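Side-chain contacts in copper homeostasis protein CutC (Streptococcus agalactiae, PDB 2BDQ), which is a cytoplasmic protein of the CutC family that probably binds copper ions and is thought to take part in copper homeostasis: residues T36-Y40 against G41-E45; L121-H124 against M125-D128; K137-D140 against Q141-L145; K166-K169 against A170-Y174. All coordinates share one frame; numbering follows the deposited sequence.

Interaction 1. Residues T36-Y40 against G41-E45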
loop_
_atom_site.group_PDB
_atom_site.type_symbol
_atom_site.label_atom_id
_atom_site.label_comp_id
_atom_site.label_asym_id
_atom_site.label_seq_id
_atom_site.Cartn_x
_atom_site.Cartn_y
_atom_site.Cartn_z
ATOM N N THR A 36 -5.605 1.698 -1.017
ATOM C CA THR A 36 -5.732 0.440 -0.297
ATOM C C THR A 36 -5.407 0.682 1.170
ATOM O O THR A 36 -5.063 1.794 1.575
ATOM C CB THR A 36 -4.766 -0.645 -0.823
ATOM O OG1 THR A 36 -3.413 -0.212 -0.651
ATOM C CG2 THR A 36 -5.026 -0.941 -2.291
ATOM N N THR A 37 -5.520 -0.369 1.964
ATOM C CA THR A 37 -5.228 -0.270 3.376
ATOM C C THR A 37 -3.736 -0.040 3.548
ATOM O O THR A 37 -2.924 -0.794 3.011
ATOM C CB THR A 37 -5.600 -1.561 4.101
ATOM O OG1 THR A 37 -6.982 -1.857 3.863
ATOM C CG2 THR A 37 -5.354 -1.416 5.597
ATOM N N PRO A 38 -3.356 1.018 4.285
ATOM C CA PRO A 38 -1.949 1.353 4.534
ATOM C C PRO A 38 -1.322 0.379 5.538
ATOM O O PRO A 38 -2.028 -0.386 6.194
ATOM C CB PRO A 38 -2.023 2.786 5.071
ATOM C CG PRO A 38 -3.341 2.801 5.789
ATOM C CD PRO A 38 -4.254 2.045 4.851
ATOM N N SER A 39 0.003 0.405 5.653
ATOM C CA SER A 39 0.698 -0.488 6.573
ATOM C C SER A 39 0.327 -0.177 8.025
ATOM O O SER A 39 -0.211 0.896 8.330
ATOM C CB SER A 39 2.212 -0.362 6.393
ATOM O OG SER A 39 2.696 0.856 6.951
ATOM N N TYR A 40 0.609 -1.120 8.920
ATOM C CA TYR A 40 0.306 -0.940 10.337
ATOM C C TYR A 40 1.050 0.275 10.883
ATOM O O TYR A 40 0.482 1.093 11.597
ATOM C CB TYR A 40 0.718 -2.186 11.125
ATOM C CG TYR A 40 0.336 -2.168 12.593
ATOM C CD1 TYR A 40 -0.855 -2.740 13.031
ATOM C CD2 TYR A 40 1.196 -1.632 13.547
ATOM C CE1 TYR A 40 -1.180 -2.789 14.395
ATOM C CE2 TYR A 40 0.892 -1.671 14.905
ATOM C CZ TYR A 40 -0.293 -2.255 15.323
ATOM O OH TYR A 40 -0.584 -2.323 16.658
ATOM N N GLY A 41 2.327 0.385 10.542
ATOM C CA GLY A 41 3.117 1.507 11.013
ATOM C C GLY A 41 2.547 2.849 10.589
ATOM O O GLY A 41 2.535 3.798 11.374
ATOM N N VAL A 42 2.087 2.939 9.345
ATOM C CA VAL A 42 1.514 4.178 8.842
ATOM C C VAL A 42 0.240 4.542 9.603
ATOM O O VAL A 42 0.037 5.700 9.952
ATOM C CB VAL A 42 1.204 4.073 7.325
ATOM C CG1 VAL A 42 0.241 5.179 6.903
ATOM C CG2 VAL A 42 2.490 4.199 6.526
ATOM N N ILE A 43 -0.614 3.558 9.863
ATOM C CA ILE A 43 -1.866 3.814 10.582
ATOM C C ILE A 43 -1.599 4.317 12.009
ATOM O O ILE A 43 -2.168 5.323 12.449
ATOM C CB ILE A 43 -2.745 2.532 10.643
ATOM C CG1 ILE A 43 -3.174 2.128 9.225
ATOM C CG2 ILE A 43 -3.989 2.780 11.492
ATOM C CD1 ILE A 43 -3.926 0.799 9.162
ATOM N N LYS A 44 -0.725 3.623 12.725
ATOM C CA LYS A 44 -0.395 3.998 14.096
ATOM C C LYS A 44 0.202 5.399 14.194
ATOM O O LYS A 44 -0.254 6.227 14.990
ATOM C CB LYS A 44 0.581 2.985 14.688
ATOM C CG LYS A 44 1.158 3.346 16.054
ATOM C CD LYS A 44 2.137 2.258 16.497
ATOM C CE LYS A 44 2.879 2.616 17.775
ATOM N NZ LYS A 44 1.946 2.809 18.915
ATOM N N GLU A 45 1.223 5.665 13.390
ATOM C CA GLU A 45 1.874 6.966 13.422
ATOM C C GLU A 45 1.030 8.098 12.851
ATOM O O GLU A 45 1.043 9.207 13.376
ATOM C CB GLU A 45 3.218 6.891 12.696
ATOM C CG GLU A 45 4.200 5.908 13.335
ATOM C CD GLU A 45 4.387 6.161 14.827
ATOM O OE1 GLU A 45 4.601 7.333 15.215
ATOM O OE2 GLU A 45 4.331 5.188 15.613
#
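The hydroxyl of S39 takes the amide of V42 three residues on, with OG 3.2 Å from V42 N and an N-H...O angle of 159°. S39 is thus the N-cap of helix 40-52. Its chi1 of 74° sets OG between the backbone N and the carbonyl carbon, the rotation that brings it in front of the first helical turn. OG also bonds to D81 of the second subunit, whose carboxylate receives G41 N as well, so V42 N is satisfied from within the chain and G41 N from across the dimer interface. The carbonyl of S39 opens the regular pattern, its O 3.1 Å from I43 N, and K44 N follows onto Y40 O at 3.0 Å. T37 OG1 is held by the backbone at M60 and R62, and Y40 OH by E87. Just before the cap, the P38 ring lies on the helix: its CG is 3.5 Å from I43 CG1, the two side chains crossing at about a right angle, while P38 CB meets V42 CG1 at 3.8 Å. This is a serine N-cap with a hydrophobic staple between P38 and I43, here starting the helix that follows the second strand of a TIM barrel.

Interaction 2. Residues L121-H124 against M125-D128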
loop_
_atom_site.group_PDB
_atom_site.type_symbol
_atom_site.label_atom_id
_atom_site.label_comp_id
_atom_site.label_asym_id
_atom_site.label_seq_id
_atom_site.Cartn_x
_atom_site.Cartn_y
_atom_site.Cartn_z
ATOM N N LEU A 121 -18.724 4.219 10.076
ATOM C CA LEU A 121 -18.449 3.544 8.817
ATOM C C LEU A 121 -18.826 4.359 7.590
ATOM O O LEU A 121 -19.874 5.003 7.556
ATOM C CB LEU A 121 -19.192 2.209 8.765
ATOM C CG LEU A 121 -18.808 1.157 9.803
ATOM C CD1 LEU A 121 -19.789 -0.006 9.725
ATOM C CD2 LEU A 121 -17.387 0.676 9.549
ATOM N N VAL A 122 -17.956 4.331 6.585
ATOM C CA VAL A 122 -18.207 5.036 5.339
ATOM C C VAL A 122 -18.041 4.093 4.151
ATOM O O VAL A 122 -17.105 3.293 4.109
ATOM C CB VAL A 122 -17.289 6.294 5.196
ATOM C CG1 VAL A 122 -15.948 6.044 5.810
ATOM C CG2 VAL A 122 -17.152 6.686 3.730
ATOM N N PHE A 123 -18.991 4.174 3.218
ATOM C CA PHE A 123 -19.009 3.369 1.993
ATOM C C PHE A 123 -18.374 4.273 0.923
ATOM O O PHE A 123 -18.808 5.416 0.729
ATOM C CB PHE A 123 -20.468 3.016 1.640
ATOM C CG PHE A 123 -20.613 1.823 0.721
ATOM C CD1 PHE A 123 -20.484 1.955 -0.658
ATOM C CD2 PHE A 123 -20.829 0.561 1.244
ATOM C CE1 PHE A 123 -20.562 0.837 -1.497
ATOM C CE2 PHE A 123 -20.909 -0.559 0.413
ATOM C CZ PHE A 123 -20.773 -0.418 -0.959
ATOM N N HIS A 124 -17.344 3.779 0.241
ATOM C CA HIS A 124 -16.653 4.603 -0.749
ATOM C C HIS A 124 -17.183 4.604 -2.185
ATOM O O HIS A 124 -18.296 4.155 -2.453
ATOM C CB HIS A 124 -15.159 4.263 -0.746
ATOM C CG HIS A 124 -14.866 2.808 -0.928
ATOM N ND1 HIS A 124 -15.405 2.062 -1.958
ATOM C CD2 HIS A 124 -14.059 1.965 -0.242
ATOM C CE1 HIS A 124 -14.940 0.829 -1.897
ATOM N NE2 HIS A 124 -14.118 0.742 -0.863
HETATM N N MSE A 125 -16.360 5.128 -3.090
HETATM C CA MSE A 125 -16.654 5.268 -4.520
HETATM C C MSE A 125 -17.290 4.027 -5.174
HETATM O O MSE A 125 -17.834 4.110 -6.274
HETATM C CB MSE A 125 -15.362 5.648 -5.265
HETATM C CG MSE A 125 -15.460 6.829 -6.250
HETATM SE SE MSE A 125 -15.239 8.637 -5.486
HETATM C CE MSE A 125 -13.302 8.682 -5.320
ATOM N N ALA A 126 -17.218 2.877 -4.517
ATOM C CA ALA A 126 -17.827 1.675 -5.083
ATOM C C ALA A 126 -19.329 1.909 -5.263
ATOM O O ALA A 126 -19.990 1.222 -6.044
ATOM C CB ALA A 126 -17.595 0.479 -4.172
ATOM N N PHE A 127 -19.861 2.885 -4.532
ATOM C CA PHE A 127 -21.278 3.214 -4.605
ATOM C C PHE A 127 -21.700 3.612 -6.017
ATOM O O PHE A 127 -22.806 3.293 -6.444
ATOM C CB PHE A 127 -21.608 4.360 -3.645
ATOM C CG PHE A 127 -23.082 4.642 -3.519
ATOM C CD1 PHE A 127 -23.871 3.913 -2.628
ATOM C CD2 PHE A 127 -23.687 5.623 -4.300
ATOM C CE1 PHE A 127 -25.241 4.152 -2.522
ATOM C CE2 PHE A 127 -25.056 5.868 -4.203
ATOM C CZ PHE A 127 -25.834 5.138 -3.313
ATOM N N ASP A 128 -20.822 4.306 -6.737
ATOM C CA ASP A 128 -21.131 4.754 -8.092
ATOM C C ASP A 128 -21.302 3.620 -9.109
ATOM O O ASP A 128 -21.907 3.831 -10.163
ATOM C CB ASP A 128 -20.054 5.722 -8.591
ATOM C CG ASP A 128 -19.932 6.969 -7.722
ATOM O OD1 ASP A 128 -20.926 7.715 -7.587
ATOM O OD2 ASP A 128 -18.837 7.210 -7.169
#
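H124 and A126 are joined by a hydrogen bond from backbone to side chain. The amide of A126 donates to ND1 of the imidazole at 3.2 Å with an N-H...N angle of 160°, and it lies only 6° out of the ring plane. ND1 therefore acts as the acceptor here, and the bond limits rotation of the ring. A chi1 of 54° makes this possible, since it places CG between the backbone N and the carbonyl carbon and turns the ND1 edge of the imidazole to the A126 amide. A second polar link runs from F127 N to H124 O at 2.9 Å, although the position of that nitrogen is less sure.

The apolar contacts belong to A126 and the two phenylalanines. The methyl of A126 lies close to the imidazole, with CB 3.5 Å from H124 CE1, and is also met obliquely by the F123 ring, whose CE1 is 4.0 Å away. The F123 ring presents its edge to F127, four residues on: CD1 stands 4.0 Å from F127 CB, and the two side chains cross at about a right angle.

The turn leaves the C-terminal end of strand 121-123 in the barrel. F123 packs outward on L142 of helix 135-144, F127 fits between that helix and strand 149-152, and H124 touches V94 of strand 92-95 and meets the ring of F68.

Interaction 3. Residues K137-D140 against Q141-L145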
loop_
_atom_site.group_PDB
_atom_site.type_symbol
_atom_site.label_atom_id
_atom_site.label_comp_id
_atom_site.label_asym_id
_atom_site.label_seq_id
_atom_site.Cartn_x
_atom_site.Cartn_y
_atom_site.Cartn_z
ATOM N N LYS A 137 -32.165 2.581 -3.096
ATOM C CA LYS A 137 -32.378 1.444 -2.208
ATOM C C LYS A 137 -31.084 1.165 -1.454
ATOM O O LYS A 137 -31.095 0.864 -0.257
ATOM C CB LYS A 137 -32.773 0.205 -3.011
ATOM C CG LYS A 137 -34.118 0.328 -3.712
ATOM C CD LYS A 137 -34.032 -0.128 -5.168
ATOM C CE LYS A 137 -34.433 1.005 -6.099
ATOM N NZ LYS A 137 -33.673 2.261 -5.795
ATOM N N SER A 138 -29.967 1.262 -2.171
ATOM C CA SER A 138 -28.658 1.032 -1.579
ATOM C C SER A 138 -28.452 1.948 -0.373
ATOM O O SER A 138 -27.877 1.539 0.626
ATOM C CB SER A 138 -27.568 1.264 -2.627
ATOM O OG SER A 138 -27.739 0.381 -3.727
ATOM N N ILE A 139 -28.944 3.180 -0.470
ATOM C CA ILE A 139 -28.826 4.137 0.618
ATOM C C ILE A 139 -29.573 3.601 1.836
ATOM O O ILE A 139 -29.039 3.587 2.949
ATOM C CB ILE A 139 -29.388 5.523 0.201
ATOM C CG1 ILE A 139 -28.418 6.189 -0.784
ATOM C CG2 ILE A 139 -29.611 6.396 1.429
ATOM C CD1 ILE A 139 -28.895 7.540 -1.335
ATOM N N ASP A 140 -30.807 3.153 1.617
ATOM C CA ASP A 140 -31.631 2.592 2.688
ATOM C C ASP A 140 -30.901 1.419 3.323
ATOM O O ASP A 140 -30.918 1.261 4.538
ATOM C CB ASP A 140 -32.978 2.111 2.131
ATOM C CG ASP A 140 -33.897 3.259 1.750
ATOM O OD1 ASP A 140 -34.753 3.063 0.864
ATOM O OD2 ASP A 140 -33.775 4.350 2.344
ATOM N N GLN A 141 -30.264 0.596 2.492
ATOM C CA GLN A 141 -29.529 -0.560 2.991
ATOM C C GLN A 141 -28.331 -0.113 3.813
ATOM O O GLN A 141 -28.025 -0.716 4.841
ATOM C CB GLN A 141 -29.043 -1.429 1.839
ATOM C CG GLN A 141 -30.132 -2.206 1.127
ATOM C CD GLN A 141 -29.606 -2.902 -0.112
ATOM O OE1 GLN A 141 -30.279 -3.747 -0.694
ATOM N NE2 GLN A 141 -28.396 -2.539 -0.528
ATOM N N LEU A 142 -27.650 0.939 3.366
ATOM C CA LEU A 142 -26.492 1.434 4.105
ATOM C C LEU A 142 -26.934 2.012 5.444
ATOM O O LEU A 142 -26.223 1.893 6.443
ATOM C CB LEU A 142 -25.741 2.493 3.295
ATOM C CG LEU A 142 -25.001 1.963 2.068
ATOM C CD1 LEU A 142 -24.327 3.122 1.357
ATOM C CD2 LEU A 142 -23.981 0.906 2.487
ATOM N N VAL A 143 -28.106 2.641 5.460
ATOM C CA VAL A 143 -28.649 3.208 6.689
ATOM C C VAL A 143 -28.963 2.055 7.647
ATOM O O VAL A 143 -28.672 2.129 8.844
ATOM C CB VAL A 143 -29.949 4.007 6.421
ATOM C CG1 VAL A 143 -30.608 4.399 7.747
ATOM C CG2 VAL A 143 -29.631 5.257 5.609
ATOM N N ALA A 144 -29.544 0.985 7.107
ATOM C CA ALA A 144 -29.895 -0.181 7.910
ATOM C C ALA A 144 -28.653 -0.881 8.452
ATOM O O ALA A 144 -28.681 -1.463 9.533
ATOM C CB ALA A 144 -30.728 -1.153 7.084
ATOM N N LEU A 145 -27.565 -0.822 7.691
ATOM C CA LEU A 145 -26.309 -1.438 8.093
ATOM C C LEU A 145 -25.557 -0.575 9.102
ATOM O O LEU A 145 -24.483 -0.951 9.567
ATOM C CB LEU A 145 -25.436 -1.680 6.870
ATOM C CG LEU A 145 -25.960 -2.764 5.933
ATOM C CD1 LEU A 145 -25.164 -2.778 4.650
ATOM C CD2 LEU A 145 -25.874 -4.113 6.633
HETATM O O HOH W 1 -27.666 -2.772 -3.169
#
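L142 packs closely on the turn before it, its CG 3.2 Å from S138 O, the same carbonyl that accepts L142 N at 2.8 Å. One residue on, the only partly covered V143 repeats the pattern: CG2, anti to the carbonyl carbon and beside the backbone N, stands 3.2 Å from I139 O, which receives V143 N. The side chains of I139 and V143 meet more loosely, their CG2 atoms 4.3 Å apart. I139 and L142 are buried, both resting on I150 of strand 149-152.

The loose, polar side is carried by K137, D140 and Q141. Q141 runs back along the preceding turn, extended beyond CG, toward the buried S138, but its NE2 remains 4.4 Å from S138 OG. A water bridges the two, accepting from Q141 NE2 at 2.7 Å and donating to S138 OG at 3.2 Å. S138 OG has a further partner in D134 O. The exposed K137 sends its amine to S133 O, and the carboxylate of D140 turns to Y174 and R178 rather than to the following turn.

An amphipathic helix with i to i+4 bonds and one apolar flank laid on the strands is characteristic of the outer layer of a TIM barrel; here it supplies the crossover of the beta-alpha-beta unit 121-123, 135-144 and 149-152.

Interaction 4. Residues K166-K169 against A170-Y174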
loop_
_atom_site.group_PDB
_atom_site.type_symbol
_atom_site.label_atom_id
_atom_site.label_comp_id
_atom_site.label_asym_id
_atom_site.label_seq_id
_atom_site.Cartn_x
_atom_site.Cartn_y
_atom_site.Cartn_z
ATOM N N LYS A 166 -27.620 17.158 -10.650
ATOM C CA LYS A 166 -28.991 16.688 -10.493
ATOM C C LYS A 166 -29.089 15.367 -9.738
ATOM O O LYS A 166 -29.851 15.252 -8.784
ATOM C CB LYS A 166 -29.674 16.567 -11.864
ATOM C CG LYS A 166 -30.326 17.869 -12.345
ATOM C CD LYS A 166 -29.329 19.027 -12.413
ATOM C CE LYS A 166 -29.995 20.355 -12.057
ATOM N NZ LYS A 166 -30.444 20.386 -10.622
ATOM N N HIS A 167 -28.307 14.380 -10.151
ATOM C CA HIS A 167 -28.339 13.074 -9.506
ATOM C C HIS A 167 -27.880 13.124 -8.051
ATOM O O HIS A 167 -28.516 12.543 -7.173
ATOM C CB HIS A 167 -27.473 12.075 -10.283
ATOM C CG HIS A 167 -27.592 10.669 -9.790
ATOM N ND1 HIS A 167 -26.496 9.904 -9.448
ATOM C CD2 HIS A 167 -28.676 9.893 -9.561
ATOM C CE1 HIS A 167 -26.902 8.720 -9.031
ATOM N NE2 HIS A 167 -28.223 8.686 -9.088
ATOM N N ILE A 168 -26.773 13.812 -7.799
ATOM C CA ILE A 168 -26.244 13.913 -6.447
ATOM C C ILE A 168 -27.248 14.601 -5.528
ATOM O O ILE A 168 -27.402 14.211 -4.371
ATOM C CB ILE A 168 -24.894 14.663 -6.441
ATOM C CG1 ILE A 168 -23.855 13.826 -7.194
ATOM C CG2 ILE A 168 -24.424 14.907 -5.012
ATOM C CD1 ILE A 168 -22.473 14.461 -7.291
ATOM N N LYS A 169 -27.957 15.600 -6.046
ATOM C CA LYS A 169 -28.930 16.294 -5.221
ATOM C C LYS A 169 -30.102 15.388 -4.886
ATOM O O LYS A 169 -30.645 15.433 -3.776
ATOM C CB LYS A 169 -29.440 17.570 -5.896
ATOM C CG LYS A 169 -30.315 18.379 -4.941
ATOM C CD LYS A 169 -30.418 19.853 -5.306
ATOM C CE LYS A 169 -31.413 20.085 -6.420
ATOM N NZ LYS A 169 -31.760 21.525 -6.551
ATOM N N ALA A 170 -30.491 14.559 -5.847
ATOM C CA ALA A 170 -31.598 13.629 -5.638
ATOM C C ALA A 170 -31.238 12.627 -4.536
ATOM O O ALA A 170 -32.100 12.228 -3.743
ATOM C CB ALA A 170 -31.914 12.890 -6.937
ATOM N N LEU A 171 -29.968 12.225 -4.492
ATOM C CA LEU A 171 -29.498 11.274 -3.484
ATOM C C LEU A 171 -29.495 11.917 -2.103
ATOM O O LEU A 171 -29.851 11.282 -1.110
ATOM C CB LEU A 171 -28.093 10.769 -3.838
ATOM C CG LEU A 171 -28.034 9.874 -5.080
ATOM C CD1 LEU A 171 -26.598 9.441 -5.359
ATOM C CD2 LEU A 171 -28.919 8.654 -4.862
ATOM N N VAL A 172 -29.093 13.181 -2.051
ATOM C CA VAL A 172 -29.065 13.917 -0.796
ATOM C C VAL A 172 -30.479 14.079 -0.248
ATOM O O VAL A 172 -30.718 13.895 0.942
ATOM C CB VAL A 172 -28.470 15.312 -0.979
ATOM C CG1 VAL A 172 -28.627 16.105 0.309
ATOM C CG2 VAL A 172 -27.015 15.207 -1.371
ATOM N N GLU A 173 -31.410 14.428 -1.127
ATOM C CA GLU A 173 -32.799 14.613 -0.729
ATOM C C GLU A 173 -33.384 13.291 -0.243
ATOM O O GLU A 173 -34.108 13.247 0.758
ATOM C CB GLU A 173 -33.625 15.147 -1.907
ATOM C CG GLU A 173 -33.164 16.519 -2.413
ATOM C CD GLU A 173 -33.917 16.996 -3.659
ATOM O OE1 GLU A 173 -33.839 16.323 -4.714
ATOM O OE2 GLU A 173 -34.583 18.055 -3.587
ATOM N N TYR A 174 -33.056 12.212 -0.948
ATOM C CA TYR A 174 -33.552 10.898 -0.580
ATOM C C TYR A 174 -32.918 10.426 0.721
ATOM O O TYR A 174 -33.574 9.759 1.513
ATOM C CB TYR A 174 -33.276 9.896 -1.700
ATOM C CG TYR A 174 -33.888 8.535 -1.467
ATOM C CD1 TYR A 174 -33.170 7.525 -0.827
ATOM C CD2 TYR A 174 -35.195 8.262 -1.870
ATOM C CE1 TYR A 174 -33.737 6.276 -0.595
ATOM C CE2 TYR A 174 -35.771 7.022 -1.644
ATOM C CZ TYR A 174 -35.038 6.029 -1.007
ATOM O OH TYR A 174 -35.598 4.786 -0.803
#
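L171 lays a methyl over one face of the H167 imidazole, a CH-pi contact one turn apart on helix 165-175 of the TIM barrel. CD1 of L171 is 4.1 Å from the centroid of the H167 ring and 28° off its normal, and its nearest ring atom is H167 CE1 at 3.8 Å. The ring reaches this methyl because its CG is anti to the backbone N (chi1 -172°), which directs it along the helix toward the next turn. L171 CG, offset toward the rim of the imidazole, also lies 3.4 Å from H167 O.

Beneath these side chains, regular i to i+4 backbone bonds fix their spacing, including the one from L171 N to H167 O at 3.1 Å. The ring has an outside hold as well, a weak hydrogen bond from H167 ND1 to G154 O. Q135 of helix 135-144 touches both H167 and L171, while L171 and I168 rest on L152 of strand 149-152. I168 and V172 continue the apolar flank, both touching V201, but their CG2 atoms approach each other only to 4.5 Å.

On the outer side, K169 and E173 cross without pairing their charges: K169 NZ is 5.4 Å from E173 OE2, so any attraction is probably modest. Their contact is made through the aliphatic part of the lysine, where K169 CG comes to 4.1 Å from E173 CD.

From the N terminus, interaction 1 comes first, where the loop after strand 24-28 turns into helix 40-52 at the dimer interface. The other three follow in series, none nested or crossing. Interaction 2 closes the turn leaving strand 121-123, interaction 3 lies on the next helix, 135-144, and interaction 4 on helix 165-175, between strands 149-152 and 180-183. These three form one connected patch: F127 of interaction 2 reaches S138 and I139 of interaction 3 as well as L171 of interaction 4, and I139 packs on L171. Interaction 1 stands apart, its centre about 34 Å from that of interaction 4, on opposite sides of the chain's centre.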